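Local coordinates for AT-less polyketide synthase (Streptomyces platensis subsp. rosaceus, PDB 4QYR), which probably forms carbon-carbon bonds between acyl units as a ketosynthase domain of the modular enzyme line that builds the polyketide isomigrastatin, at residues P376-C381 with F394-E399; Q30-E35 with H372-P377. All blocks are in the same frame, centred on the assembly; numbering follows the deposited sequence.

Contact 1: P376-C381 with F394-E399; sequences PPALHC and FEVVRE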
loop_
_atom_site.group_PDB
_atom_site.type_symbol
_atom_site.label_atom_id
_atom_site.label_comp_id
_atom_site.label_asym_id
_atom_site.label_seq_id
_atom_site.Cartn_x
_atom_site.Cartn_y
_atom_site.Cartn_z
ATOM N N PRO A 376 -6.560 30.198 10.372
ATOM C CA PRO A 376 -6.432 31.086 9.210
ATOM C C PRO A 376 -7.708 31.167 8.353
ATOM O O PRO A 376 -8.546 30.275 8.377
ATOM C CB PRO A 376 -5.282 30.445 8.402
ATOM C CG PRO A 376 -4.745 29.344 9.240
ATOM C CD PRO A 376 -5.866 28.925 10.140
ATOM N N PRO A 377 -7.837 32.235 7.566
ATOM C CA PRO A 377 -9.013 32.437 6.713
ATOM C C PRO A 377 -9.150 31.429 5.580
ATOM O O PRO A 377 -8.151 30.986 5.024
ATOM C CB PRO A 377 -8.773 33.826 6.133
ATOM C CG PRO A 377 -7.271 33.938 6.107
ATOM C CD PRO A 377 -6.837 33.304 7.383
ATOM N N ALA A 378 -10.386 31.090 5.235
ATOM C CA ALA A 378 -10.645 30.335 4.020
ATOM C C ALA A 378 -10.775 31.343 2.891
ATOM O O ALA A 378 -11.078 32.513 3.131
ATOM C CB ALA A 378 -11.900 29.481 4.153
ATOM N N LEU A 379 -10.536 30.907 1.662
ATOM C CA LEU A 379 -10.420 31.858 0.569
ATOM C C LEU A 379 -11.453 31.642 -0.521
ATOM O O LEU A 379 -12.039 30.562 -0.624
ATOM C CB LEU A 379 -9.019 31.786 -0.022
ATOM C CG LEU A 379 -7.965 32.710 0.582
ATOM C CD1 LEU A 379 -7.854 32.577 2.093
ATOM C CD2 LEU A 379 -6.637 32.425 -0.080
ATOM N N HIS A 380 -11.661 32.680 -1.331
ATOM C CA HIS A 380 -12.677 32.699 -2.392
ATOM C C HIS A 380 -14.054 32.322 -1.875
ATOM O O HIS A 380 -14.887 31.799 -2.602
ATOM C CB HIS A 380 -12.296 31.757 -3.530
ATOM C CG HIS A 380 -10.844 31.781 -3.870
ATOM N ND1 HIS A 380 -9.953 30.845 -3.388
ATOM C CD2 HIS A 380 -10.124 32.629 -4.640
ATOM C CE1 HIS A 380 -8.746 31.110 -3.855
ATOM N NE2 HIS A 380 -8.823 32.188 -4.618
ATOM N N CYS A 381 -14.291 32.602 -0.611
ATOM C CA CYS A 381 -15.428 32.023 0.057
ATOM C C CYS A 381 -16.345 33.120 0.581
ATOM O O CYS A 381 -16.965 32.980 1.635
ATOM C CB CYS A 381 -14.939 31.114 1.183
ATOM S SG CYS A 381 -16.157 29.963 1.750
ATOM N N PHE A 394 -21.689 23.947 12.013
ATOM C CA PHE A 394 -20.325 24.178 11.535
ATOM C C PHE A 394 -20.157 25.546 10.899
ATOM O O PHE A 394 -20.936 25.934 10.032
ATOM C CB PHE A 394 -19.922 23.128 10.507
ATOM C CG PHE A 394 -19.729 21.765 11.080
ATOM C CD1 PHE A 394 -18.453 21.295 11.352
ATOM C CD2 PHE A 394 -20.819 20.942 11.332
ATOM C CE1 PHE A 394 -18.263 20.033 11.875
ATOM C CE2 PHE A 394 -20.639 19.681 11.860
ATOM C CZ PHE A 394 -19.354 19.222 12.129
ATOM N N GLU A 395 -19.118 26.260 11.308
ATOM C CA GLU A 395 -18.834 27.570 10.756
ATOM C C GLU A 395 -17.578 27.540 9.888
ATOM O O GLU A 395 -16.565 26.960 10.268
ATOM C CB GLU A 395 -18.683 28.575 11.891
ATOM C CG GLU A 395 -18.715 30.029 11.479
ATOM C CD GLU A 395 -18.474 30.965 12.660
ATOM O OE1 GLU A 395 -19.060 30.729 13.743
ATOM O OE2 GLU A 395 -17.695 31.936 12.508
ATOM N N VAL A 396 -17.642 28.152 8.713
ATOM C CA VAL A 396 -16.444 28.331 7.917
ATOM C C VAL A 396 -15.673 29.527 8.443
ATOM O O VAL A 396 -16.246 30.586 8.653
ATOM C CB VAL A 396 -16.759 28.559 6.448
ATOM C CG1 VAL A 396 -15.471 28.800 5.678
ATOM C CG2 VAL A 396 -17.524 27.389 5.889
ATOM N N VAL A 397 -14.375 29.351 8.671
ATOM C CA VAL A 397 -13.502 30.438 9.116
ATOM C C VAL A 397 -13.031 31.267 7.946
ATOM O O VAL A 397 -12.144 30.844 7.204
ATOM C CB VAL A 397 -12.261 29.902 9.845
ATOM C CG1 VAL A 397 -11.361 31.054 10.298
ATOM C CG2 VAL A 397 -12.676 29.037 11.016
ATOM N N ARG A 398 -13.607 32.446 7.771
ATOM C CA ARG A 398 -13.217 33.291 6.652
ATOM C C ARG A 398 -12.431 34.483 7.177
ATOM O O ARG A 398 -12.087 35.404 6.433
ATOM C CB ARG A 398 -14.455 33.728 5.873
ATOM C CG ARG A 398 -15.303 32.561 5.428
ATOM C CD ARG A 398 -16.556 33.018 4.710
ATOM N NE ARG A 398 -17.604 33.479 5.618
ATOM C CZ ARG A 398 -18.793 33.922 5.214
ATOM N NH1 ARG A 398 -19.082 33.955 3.923
ATOM N NH2 ARG A 398 -19.695 34.325 6.095
ATOM N N GLU A 399 -12.148 34.437 8.476
ATOM C CA GLU A 399 -11.555 35.548 9.204
ATOM C C GLU A 399 -10.503 35.023 10.175
ATOM O O GLU A 399 -10.811 34.207 11.043
ATOM C CB GLU A 399 -12.627 36.330 9.979
ATOM C CG GLU A 399 -13.481 35.525 11.021
ATOM C CD GLU A 399 -14.469 34.487 10.433
ATOM O OE1 GLU A 399 -14.420 34.198 9.225
ATOM O OE2 GLU A 399 -15.316 33.953 11.190
#

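Contact 2: Q30-E35 with H372-P377; sequences QLRAGE and HRELPP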
loop_
_atom_site.group_PDB
_atom_site.type_symbol
_atom_site.label_atom_id
_atom_site.label_comp_id
_atom_site.label_asym_id
_atom_site.label_seq_id
_atom_site.Cartn_x
_atom_site.Cartn_y
_atom_site.Cartn_z
ATOM N N GLN A 30 2.049 31.970 5.377
ATOM C CA GLN A 30 1.248 32.259 4.198
ATOM C C GLN A 30 -0.215 31.962 4.431
ATOM O O GLN A 30 -1.084 32.670 3.939
ATOM C CB GLN A 30 1.767 31.467 3.003
ATOM C CG GLN A 30 3.184 31.876 2.650
ATOM C CD GLN A 30 3.725 31.172 1.434
ATOM O OE1 GLN A 30 3.292 30.063 1.090
ATOM N NE2 GLN A 30 4.688 31.808 0.769
ATOM N N LEU A 31 -0.479 30.899 5.179
ATOM C CA LEU A 31 -1.839 30.508 5.513
ATOM C C LEU A 31 -2.492 31.591 6.357
ATOM O O LEU A 31 -3.664 31.933 6.168
ATOM C CB LEU A 31 -1.836 29.188 6.268
ATOM C CG LEU A 31 -1.376 28.012 5.430
ATOM C CD1 LEU A 31 -1.425 26.713 6.214
ATOM C CD2 LEU A 31 -2.221 27.956 4.185
ATOM N N ARG A 32 -1.708 32.122 7.287
ATOM C CA ARG A 32 -2.153 33.131 8.229
ATOM C C ARG A 32 -2.531 34.438 7.528
ATOM O O ARG A 32 -3.437 35.140 7.958
ATOM C CB ARG A 32 -1.045 33.361 9.256
ATOM C CG ARG A 32 -1.406 34.219 10.448
ATOM C CD ARG A 32 -0.171 34.423 11.313
ATOM N NE ARG A 32 -0.454 35.180 12.519
ATOM C CZ ARG A 32 -0.705 36.480 12.519
ATOM N NH1 ARG A 32 -0.945 37.111 13.659
ATOM N NH2 ARG A 32 -0.720 37.142 11.366
ATOM N N ALA A 33 -1.837 34.739 6.435
ATOM C CA ALA A 33 -2.016 35.984 5.699
ATOM C C ALA A 33 -3.103 35.887 4.639
ATOM O O ALA A 33 -3.493 36.896 4.053
ATOM C CB ALA A 33 -0.713 36.397 5.050
ATOM N N GLY A 34 -3.584 34.673 4.394
ATOM C CA GLY A 34 -4.592 34.446 3.379
ATOM C C GLY A 34 -3.988 34.593 2.001
ATOM O O GLY A 34 -4.592 35.159 1.087
ATOM N N GLU A 35 -2.773 34.080 1.862
ATOM C CA GLU A 35 -2.064 34.103 0.596
ATOM C C GLU A 35 -2.588 32.997 -0.333
ATOM O O GLU A 35 -2.776 31.853 0.083
ATOM C CB GLU A 35 -0.568 33.940 0.851
ATOM C CG GLU A 35 0.337 34.880 0.080
ATOM C CD GLU A 35 1.779 34.791 0.569
ATOM O OE1 GLU A 35 2.633 34.198 -0.138
ATOM O OE2 GLU A 35 2.057 35.315 1.670
ATOM N N HIS A 372 0.366 27.895 17.048
ATOM C CA HIS A 372 0.138 29.327 17.111
ATOM C C HIS A 372 -1.235 29.692 17.639
ATOM O O HIS A 372 -1.586 30.859 17.668
ATOM C CB HIS A 372 0.326 29.938 15.732
ATOM C CG HIS A 372 1.740 29.897 15.252
ATOM N ND1 HIS A 372 2.236 28.860 14.495
ATOM C CD2 HIS A 372 2.766 30.763 15.431
ATOM C CE1 HIS A 372 3.510 29.091 14.222
ATOM N NE2 HIS A 372 3.852 30.241 14.775
ATOM N N ARG A 373 -2.003 28.684 18.041
ATOM C CA ARG A 373 -3.341 28.876 18.597
ATOM C C ARG A 373 -4.175 29.845 17.768
ATOM O O ARG A 373 -4.872 30.686 18.311
ATOM C CB ARG A 373 -3.243 29.348 20.046
ATOM C CG ARG A 373 -2.759 28.262 20.985
ATOM C CD ARG A 373 -2.364 28.818 22.334
ATOM N NE ARG A 373 -1.236 29.755 22.252
ATOM C CZ ARG A 373 -1.176 30.922 22.903
ATOM N NH1 ARG A 373 -2.194 31.312 23.670
ATOM N NH2 ARG A 373 -0.109 31.714 22.775
ATOM N N GLU A 374 -4.088 29.718 16.448
ATOM C CA GLU A 374 -4.824 30.566 15.517
ATOM C C GLU A 374 -5.448 29.748 14.373
ATOM O O GLU A 374 -4.911 28.727 13.952
ATOM C CB GLU A 374 -3.905 31.638 14.931
ATOM C CG GLU A 374 -3.484 32.717 15.898
ATOM C CD GLU A 374 -2.448 33.649 15.299
ATOM O OE1 GLU A 374 -1.917 33.292 14.226
ATOM O OE2 GLU A 374 -2.171 34.726 15.885
ATOM N N LEU A 375 -6.578 30.209 13.857
ATOM C CA LEU A 375 -7.178 29.611 12.677
ATOM C C LEU A 375 -7.140 30.605 11.512
ATOM O O LEU A 375 -7.618 31.734 11.639
ATOM C CB LEU A 375 -8.614 29.182 12.981
ATOM C CG LEU A 375 -8.719 28.022 13.974
ATOM C CD1 LEU A 375 -10.149 27.642 14.273
ATOM C CD2 LEU A 375 -7.971 26.838 13.410
ATOM N N PRO A 376 -6.560 30.198 10.372
ATOM C CA PRO A 376 -6.432 31.086 9.210
ATOM C C PRO A 376 -7.708 31.167 8.353
ATOM O O PRO A 376 -8.546 30.275 8.377
ATOM C CB PRO A 376 -5.282 30.445 8.402
ATOM C CG PRO A 376 -4.745 29.344 9.240
ATOM C CD PRO A 376 -5.866 28.925 10.140
ATOM N N PRO A 377 -7.837 32.235 7.566
ATOM C CA PRO A 377 -9.013 32.437 6.713
ATOM C C PRO A 377 -9.150 31.429 5.580
ATOM O O PRO A 377 -8.151 30.986 5.024
ATOM C CB PRO A 377 -8.773 33.826 6.133
ATOM C CG PRO A 377 -7.271 33.938 6.107
ATOM C CD PRO A 377 -6.837 33.304 7.383
#

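Contact 1: P376-C381 with F394-E399
In the thiolase-fold core of this ketosynthase domain, one of the two outermost strands of the large mixed sheet within this chain, 394-396, runs on into a turn that is met by the irregular segment Pro-376 to Cys-381. Two hydrogen bonds cross between them, one of backbone and one of side chain. Ala-378 N donates to Val-397 O over 2.7 Å with an N-H...O angle of 143°, and the same carbonyl oxygen also takes a CA-H...O contact from Pro-377 CA. Two neighbouring residues therefore converge on one acceptor just past the end of the strand. Pro-377 CB lies 3.7 Å from Arg-398 O, so the ring rests against the turn's backbone, not against a side chain.

The apolar part of the contact is made by small groups. Ala-378 CB approaches Val-396 CG1 at 3.9 Å, and Cys-381 SG reaches the same methyl from farther along the segment, at 4.2 Å. CG1 of Val-396, anti to the backbone N, meets both partners. Val-397 turns its own CG1 to the other end of the segment, 3.5 Å from Pro-376 O. Beyond the contact, Val-396 packs on Leu-344 and Val-397 on Ala-343, both of the adjacent strand 342-345.

On the exposed side of the contact, Arg-398 starts away from the segment, yet its CD already lies 3.1 Å from Cys-381 O; the bend at chi3 (-78°) then turns the guanidinium so that NH1 faces the same oxygen. The carbonyl oxygen sits at the edge of that group, in its plane, which is the geometry of a directed N-H bond and not of stacking. Arg-398 NH1 donates to Cys-381 O at 3.3 Å, almost straight at 177°.

Contact 2: Q30-E35 with H372-P377
Arg-32, on the last turn of helix 24-33, forms a salt bridge with Glu-374 of the short strand 374-375. The charged pairing is uneven: Arg-32 NE donates to Glu-374 OE1 at 2.9 Å, whereas the bond from Arg-32 NH1 to Glu-374 OE2, at 3.5 Å, is weak. OE1 accepts with its syn lone pair, yet lies 33° out of the guanidinium plane, and the two planar groups are turned 48° apart. These values describe a twisted pairing, not a coplanar fork. The arginine reaches across because its chain is extended from CG to NE, with CG anti to the backbone N.

The van der Waals contacts involve both prolines. The apolar pair is Pro-376 CG with Leu-31 CB, at 4.2 Å, while Pro-376 CB faces the carbonyl oxygen of Leu-31. Pro-377 lies farther along the helix end, with CG 3.9 Å from Gly-34 CA. Trp-28, one turn earlier in the helix, touches both Glu-374 and Pro-376.

The positive phi of Gly-34 (72°) favours glycine, and a side-chain carbon there would sit tightly against Pro-377 CG. Two backbone bonds complete the helix end, Glu-35 N to Gln-30 O at 3.0 Å and Gly-34 N to Leu-31 O at 3.3 Å. Together these features define a Schellman motif, here ending a helix against a proline-bearing segment that leaves a short strand.

Contacts 1 and 2 share Pro-376 and Pro-377, and their centres lie 10 Å apart. Each of the two prolines touches both neighbours, the C-terminal end of helix 24-33 in contact 2 and the residues that follow strand 394-396 in contact 1. Direct packing also joins the two contacts, with Leu-379 CD2 3.6 Å from Gly-34 O and Val-397 CG1 4.0 Å from Leu-375 O. Segments 372-377 and 376-381 thus form one continuous run that links the early helix to the edge strand of the large sheet. Their centres stand about 18 Å (contact 2) and 23 Å (contact 1) from the chain centre, and the partner chain touches neither.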